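Local coordinates for protein ribulose bisphosphate carboxylase small chain (Galdieria sulphuraria, PDB 4F0H) that forms the small subunit of the hexadecameric ribulose-bisphosphate carboxylase, which fixes carbon dioxide, and probably helps to assemble and stabilise the enzyme, at residues Leu65-Ile68 against Asn69-Arg72; Gln126-Glu129 against Thr130-Pro133. One frame throughout, in Å; residues are numbered along the deposited sequence.

Overall arrangement
Contact 1 (65-72) lies within helix 61-74, and contact 2 (126-133) at the turn where strand 121-127 of the C-terminal hairpin ends; they share no element. Their centres are 26 Å apart, and their nearest atoms about 16 Å. Contact 1 is partly buried: one side of its helix packs on the four-stranded sheet and helix 16-28 of the same chain, while Phe-66 is exposed. Contact 2 is buried, partly by two other copies of the small subunit. Regular alpha-helical bonds and a polar network beside an isoleucine mark contact 1; i to i+3 bonds of a 3-10 turn, a threonine hydroxyl, a tyrosine face and a salt bridge mark contact 2.

Contact 1 (Leu65-Ile68 against Asn69-Arg72); sequences LFEI and NACR
The guanidinium of Arg-72 has the methyl CG2 of Ile-68 over one face and the amide group of Asn-69 at its edge, in plane. Ile-68 CG2 sits off-centre toward the rim, 4.0 Å from Arg-72 NH1. Ile-68 and Arg-72 are one helical turn apart and run side by side in the same direction. With chi1 at -66°, Ile-68 turns CG2 away from its own N and beside the carbonyl carbon, toward the next turn, where the extended Arg-72 chain passes. At the edge, Arg-72 NH1 gives a 2.9 Å hydrogen bond to Asn-69 OD1. The acceptor is close to the guanidinium plane, but the nitrogen stands 38° out of the amide's own carbonyl plane and so misses a lone pair. The other end of the amide turns back along the helix: Asn-69 ND2 makes a weak bond of 3.2 Å to Leu-65 O, an oxygen already held by Asn-69 N at 3.1 Å. The backbone continues with Ala-70 N to Phe-66 O (2.8 Å), Cys-71 N to Glu-67 O (2.7 Å) and Arg-72 N to Ile-68 O (2.9 Å), the i to i+4 pattern of an alpha-helix. Beyond this turn, Arg-72 NH1 forms a salt bridge with Asp-16 and NH2 bonds to Val-100 O, while Ile-68 packs on Ile-19, Ile-35 and Val-82. Asn-69 OD1 also accepts from Lys-73 NZ, and Glu-67 OE1 is bonded to Trp-51 NE1. Bonded to Asn-69, Asp-16 and Val-100 O and met by a methyl on one face, the guanidinium is probably restricted in turning. Its charge is probably balanced mainly by Asp-16, and the neutral Asn-69 amide, bonded to both Arg-72 and Lys-73, is likely to be polarised by these two cations.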
ATOM      1  N   LEU B  65      35.243 -30.867  38.947  1.00 13.95           N
ATOM      2  CA  LEU B  65      34.571 -30.864  40.232  1.00 17.02           C
ATOM      3  C   LEU B  65      35.162 -29.854  41.188  1.00 15.63           C
ATOM      4  O   LEU B  65      34.456 -29.290  42.021  1.00 15.08           O
ATOM      5  CB  LEU B  65      34.583 -32.249  40.868  1.00 20.68           C
ATOM      6  CG  LEU B  65      33.624 -33.244  40.228  1.00 24.18           C
ATOM      7  CD1 LEU B  65      33.983 -34.666  40.651  1.00 26.29           C
ATOM      8  CD2 LEU B  65      32.235 -32.936  40.669  1.00 23.22           C
ATOM      9  N   PHE B  66      36.438 -29.563  41.036  1.00 16.49           N
ATOM     10  CA  PHE B  66      37.049 -28.642  41.937  1.00 18.53           C
ATOM     11  C   PHE B  66      36.552 -27.251  41.696  1.00 17.65           C
ATOM     12  O   PHE B  66      36.253 -26.517  42.656  1.00 17.98           O
ATOM     13  CB  PHE B  66      38.568 -28.639  41.801  1.00 21.76           C
ATOM     14  CG  PHE B  66      39.214 -27.579  42.633  1.00 23.51           C
ATOM     15  CD1 PHE B  66      39.372 -27.761  43.985  1.00 25.10           C
ATOM     16  CD2 PHE B  66      39.664 -26.386  42.052  1.00 28.71           C
ATOM     17  CE1 PHE B  66      39.956 -26.786  44.769  1.00 25.87           C
ATOM     18  CE2 PHE B  66      40.259 -25.380  42.823  1.00 28.22           C
ATOM     19  CZ  PHE B  66      40.400 -25.579  44.195  1.00 27.47           C
ATOM     20  N   GLU B  67      36.518 -26.848  40.421  1.00 15.08           N
ATOM     21  CA  GLU B  67      35.918 -25.574  40.059  1.00 13.38           C
ATOM     22  C   GLU B  67      34.462 -25.476  40.407  1.00 13.12           C
ATOM     23  O   GLU B  67      34.004 -24.419  40.783  1.00 13.42           O
ATOM     24  CB  GLU B  67      36.047 -25.321  38.598  1.00 14.19           C
ATOM     25  CG  GLU B  67      37.419 -25.216  38.143  1.00 16.53           C
ATOM     26  CD  GLU B  67      38.193 -24.062  38.781  1.00 24.03           C
ATOM     27  OE1 GLU B  67      37.617 -23.043  39.295  1.00 25.72           O
ATOM     28  OE2 GLU B  67      39.431 -24.195  38.770  1.00 26.02           O
ATOM     29  N   ILE B  68      33.704 -26.549  40.234  1.00 14.24           N
ATOM     30  CA  ILE B  68      32.276 -26.513  40.599  1.00 14.08           C
ATOM     31  C   ILE B  68      32.128 -26.164  42.091  1.00 15.12           C
ATOM     32  O   ILE B  68      31.295 -25.342  42.511  1.00 11.48           O
ATOM     33  CB  ILE B  68      31.604 -27.887  40.363  1.00 14.61           C
ATOM     34  CG1 ILE B  68      31.582 -28.236  38.862  1.00 14.38           C
ATOM     35  CG2 ILE B  68      30.192 -27.919  40.973  1.00 13.76           C
ATOM     36  CD1 ILE B  68      30.819 -29.540  38.590  1.00 16.12           C
ATOM     37  N   ASN B  69      32.981 -26.764  42.889  1.00 13.18           N
ATOM     38  CA  ASN B  69      32.945 -26.560  44.319  1.00 13.75           C
ATOM     39  C   ASN B  69      33.488 -25.218  44.747  1.00 12.13           C
ATOM     40  O   ASN B  69      32.933 -24.564  45.647  1.00 12.21           O
ATOM     41  CB  ASN B  69      33.567 -27.779  45.029  1.00 14.65           C
ATOM     42  CG  ASN B  69      32.536 -28.900  45.162  1.00 15.29           C
ATOM     43  OD1 ASN B  69      31.458 -28.637  45.608  1.00 16.78           O
ATOM     44  ND2 ASN B  69      32.824 -30.091  44.673  1.00 19.27           N
ATOM     45  N   ALA B  70      34.540 -24.782  44.064  1.00  8.46           N
ATOM     46  CA  ALA B  70      35.003 -23.419  44.206  1.00 11.55           C
ATOM     47  C   ALA B  70      33.859 -22.420  43.834  1.00 14.97           C
ATOM     48  O   ALA B  70      33.599 -21.425  44.555  1.00 11.68           O
ATOM     49  CB  ALA B  70      36.250 -23.211  43.313  1.00 12.16           C
ATOM     50  N   CYS B  71      33.136 -22.692  42.735  1.00 13.57           N
ATOM     51  CA  CYS B  71      32.030 -21.763  42.384  1.00 11.33           C
ATOM     52  C   CYS B  71      30.925 -21.762  43.480  1.00 11.56           C
ATOM     53  O   CYS B  71      30.456 -20.686  43.905  1.00 12.29           O
ATOM     54  CB  CYS B  71      31.453 -22.063  41.030  1.00  7.76           C
ATOM     55  SG  CYS B  71      30.314 -20.770  40.483  1.00 13.29           S
ATOM     56  N   ARG B  72      30.526 -22.948  43.931  1.00  9.89           N
ATOM     57  CA  ARG B  72      29.518 -23.066  44.999  1.00 10.65           C
ATOM     58  C   ARG B  72      29.910 -22.288  46.244  1.00 14.49           C
ATOM     59  O   ARG B  72      29.049 -21.656  46.867  1.00 16.92           O
ATOM     60  CB  ARG B  72      29.340 -24.519  45.393  1.00 10.28           C
ATOM     61  CG  ARG B  72      28.469 -25.281  44.426  1.00  9.61           C
ATOM     62  CD  ARG B  72      28.835 -26.717  44.505  1.00 13.38           C
ATOM     63  NE  ARG B  72      27.740 -27.599  44.136  1.00 12.02           N
ATOM     64  CZ  ARG B  72      27.857 -28.931  44.060  1.00 20.28           C
ATOM     65  NH1 ARG B  72      28.994 -29.532  44.393  1.00 15.67           N
ATOM     66  NH2 ARG B  72      26.817 -29.684  43.682  1.00 22.65           N
TER

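Contact 2 (Gln126-Glu129 against Thr130-Pro133); sequences QAYE and TYKP
Gln-126 and Ala-127 meet Thr-130 and Tyr-131 in a local turn contact, where strand 121-127 leaves the C-terminal hairpin and winds into a short 3-10 segment. Three backbone bonds of i to i+3 spacing define the winding: Thr-130 N to Ala-127 O (2.8 Å), Tyr-131 N to Tyr-128 O (3.0 Å) and Lys-132 N to Glu-129 O (3.0 Å). The Thr-130 hydroxyl ties this turn to the strand end. With chi1 at 59°, Thr-130 OG1 lies between its own backbone N and carbonyl carbon, facing back to Ala-127 O, to which it donates at 2.6 Å. That bond lies in the carbonyl plane on a lone pair, whereas Thr-130 N approaches the same oxygen from above the plane. Thr-130 OG1 in turn accepts from Gln-126 NE2 at 2.9 Å, a nearly straight bond (167°) lying in the amide plane. With an alanine at Thr-130, the Gln-126 amide would probably lose this acceptor, keeping for its NE2 a weak bond to Leu-111 O of another small subunit, and be somewhat freer to turn, and Ala-127 O would keep only the backbone N of its two donors here. Gln-126 CG sits over one face of the Tyr-131 ring, displaced toward the rim, in a CH-pi contact 4.3 Å from the centroid. Tyr-128 runs alongside the same ring. Farther round, Lys-132 NZ closes a salt bridge on the syn lone pair of Glu-129 OE1 at 2.7 Å; that oxygen also accepts from Tyr-138 N. Tyr-131 OH bonds to Asn-110, and Thr-130 O accepts the Tyr-128 hydroxyl of a second small subunit, a pairing repeated from Tyr-128 OH to Thr-130 O of a third. The repeated links between copies fit the C-terminal hairpin of red-type Rubisco small subunits, four of which assemble into a beta-barrel around the central channel.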
ATOM      1  N   GLN B 126       8.959 -11.300  35.353  1.00  6.97           N
ATOM      2  CA  GLN B 126      10.067 -10.676  36.068  1.00  5.94           C
ATOM      3  C   GLN B 126      10.337 -11.463  37.356  1.00 10.14           C
ATOM      4  O   GLN B 126       9.438 -11.693  38.145  1.00  9.98           O
ATOM      5  CB  GLN B 126       9.690  -9.259  36.499  1.00  6.74           C
ATOM      6  CG  GLN B 126      10.862  -8.511  37.212  1.00  8.16           C
ATOM      7  CD  GLN B 126      11.707  -7.712  36.209  1.00 11.90           C
ATOM      8  OE1 GLN B 126      11.122  -7.111  35.328  1.00 12.52           O
ATOM      9  NE2 GLN B 126      13.094  -7.727  36.318  1.00  6.50           N
ATOM     10  N   ALA B 127      11.562 -11.930  37.549  1.00  5.51           N
ATOM     11  CA  ALA B 127      11.799 -12.708  38.737  1.00  7.63           C
ATOM     12  C   ALA B 127      11.717 -11.792  39.965  1.00  6.78           C
ATOM     13  O   ALA B 127      12.289 -10.697  39.965  1.00 11.59           O
ATOM     14  CB  ALA B 127      13.182 -13.414  38.662  1.00  4.27           C
ATOM     15  N   TYR B 128      11.068 -12.250  41.035  1.00  5.84           N
ATOM     16  CA  TYR B 128      10.963 -11.389  42.207  1.00  5.20           C
ATOM     17  C   TYR B 128      12.303 -10.959  42.738  1.00  4.66           C
ATOM     18  O   TYR B 128      12.479  -9.828  43.144  1.00  4.65           O
ATOM     19  CB  TYR B 128      10.177 -12.125  43.307  1.00  3.82           C
ATOM     20  CG  TYR B 128       8.729 -12.096  42.952  1.00  2.44           C
ATOM     21  CD1 TYR B 128       8.034 -13.264  42.605  1.00  1.00           C
ATOM     22  CD2 TYR B 128       8.063 -10.884  42.903  1.00  1.00           C
ATOM     23  CE1 TYR B 128       6.718 -13.221  42.261  1.00  8.73           C
ATOM     24  CE2 TYR B 128       6.695 -10.842  42.556  1.00  5.06           C
ATOM     25  CZ  TYR B 128       6.047 -11.988  42.223  1.00  5.16           C
ATOM     26  OH  TYR B 128       4.688 -11.927  41.893  1.00 10.01           O
ATOM     27  N   GLU B 129      13.296 -11.839  42.728  1.00  6.56           N
ATOM     28  CA  GLU B 129      14.559 -11.374  43.320  1.00  2.40           C
ATOM     29  C   GLU B 129      15.153 -10.214  42.514  1.00  6.55           C
ATOM     30  O   GLU B 129      15.991  -9.498  43.009  1.00  9.10           O
ATOM     31  CB  GLU B 129      15.536 -12.508  43.506  1.00  6.19           C
ATOM     32  CG  GLU B 129      15.013 -13.407  44.632  1.00 14.67           C
ATOM     33  CD  GLU B 129      15.046 -12.679  45.984  1.00 14.77           C
ATOM     34  OE1 GLU B 129      16.147 -12.197  46.404  1.00 13.52           O
ATOM     35  OE2 GLU B 129      13.981 -12.593  46.610  1.00 16.54           O
ATOM     36  N   THR B 130      14.726 -10.015  41.269  1.00  4.78           N
ATOM     37  CA  THR B 130      15.398  -8.957  40.500  1.00  5.97           C
ATOM     38  C   THR B 130      14.745  -7.617  40.782  1.00  6.70           C
ATOM     39  O   THR B 130      15.164  -6.621  40.227  1.00  5.70           O
ATOM     40  CB  THR B 130      15.343  -9.201  38.974  1.00  6.12           C
ATOM     41  OG1 THR B 130      13.973  -9.272  38.568  1.00  8.07           O
ATOM     42  CG2 THR B 130      16.036 -10.482  38.605  1.00  3.03           C
ATOM     43  N   TYR B 131      13.690  -7.589  41.609  1.00  5.78           N
ATOM     44  CA  TYR B 131      13.332  -6.302  42.112  1.00 10.19           C
ATOM     45  C   TYR B 131      14.355  -5.814  43.139  1.00 12.03           C
ATOM     46  O   TYR B 131      14.249  -4.671  43.595  1.00 11.28           O
ATOM     47  CB  TYR B 131      11.936  -6.275  42.734  1.00 12.42           C
ATOM     48  CG  TYR B 131      10.821  -6.451  41.739  1.00 13.32           C
ATOM     49  CD1 TYR B 131      10.466  -5.422  40.881  1.00 13.90           C
ATOM     50  CD2 TYR B 131      10.102  -7.635  41.685  1.00 12.45           C
ATOM     51  CE1 TYR B 131       9.409  -5.548  40.016  1.00 14.30           C
ATOM     52  CE2 TYR B 131       9.053  -7.777  40.813  1.00 12.56           C
ATOM     53  CZ  TYR B 131       8.729  -6.742  39.972  1.00 12.18           C
ATOM     54  OH  TYR B 131       7.690  -6.882  39.130  1.00 14.83           O
ATOM     55  N   LYS B 132      15.362  -6.634  43.471  1.00  9.84           N
ATOM     56  CA  LYS B 132      16.461  -6.216  44.412  1.00  8.47           C
ATOM     57  C   LYS B 132      17.758  -6.075  43.660  1.00  8.44           C
ATOM     58  O   LYS B 132      17.903  -6.738  42.654  1.00  9.65           O
ATOM     59  CB  LYS B 132      16.697  -7.273  45.451  1.00 11.15           C
ATOM     60  CG  LYS B 132      15.446  -7.654  46.237  1.00 13.61           C
ATOM     61  CD  LYS B 132      15.870  -8.677  47.257  1.00 16.63           C
ATOM     62  CE  LYS B 132      14.716  -9.253  48.045  1.00 16.24           C
ATOM     63  NZ  LYS B 132      15.216 -10.624  48.338  1.00 22.19           N
ATOM     64  N   PRO B 133      18.715  -5.220  44.129  1.00  6.77           N
ATOM     65  CA  PRO B 133      20.055  -5.193  43.501  1.00  8.21           C
ATOM     66  C   PRO B 133      20.746  -6.579  43.589  1.00  8.20           C
ATOM     67  O   PRO B 133      20.511  -7.342  44.533  1.00  7.73           O
ATOM     68  CB  PRO B 133      20.810  -4.168  44.358  1.00  6.23           C
ATOM     69  CG  PRO B 133      19.656  -3.242  44.811  1.00  8.34           C
ATOM     70  CD  PRO B 133      18.607  -4.207  45.190  1.00 10.49           C
TER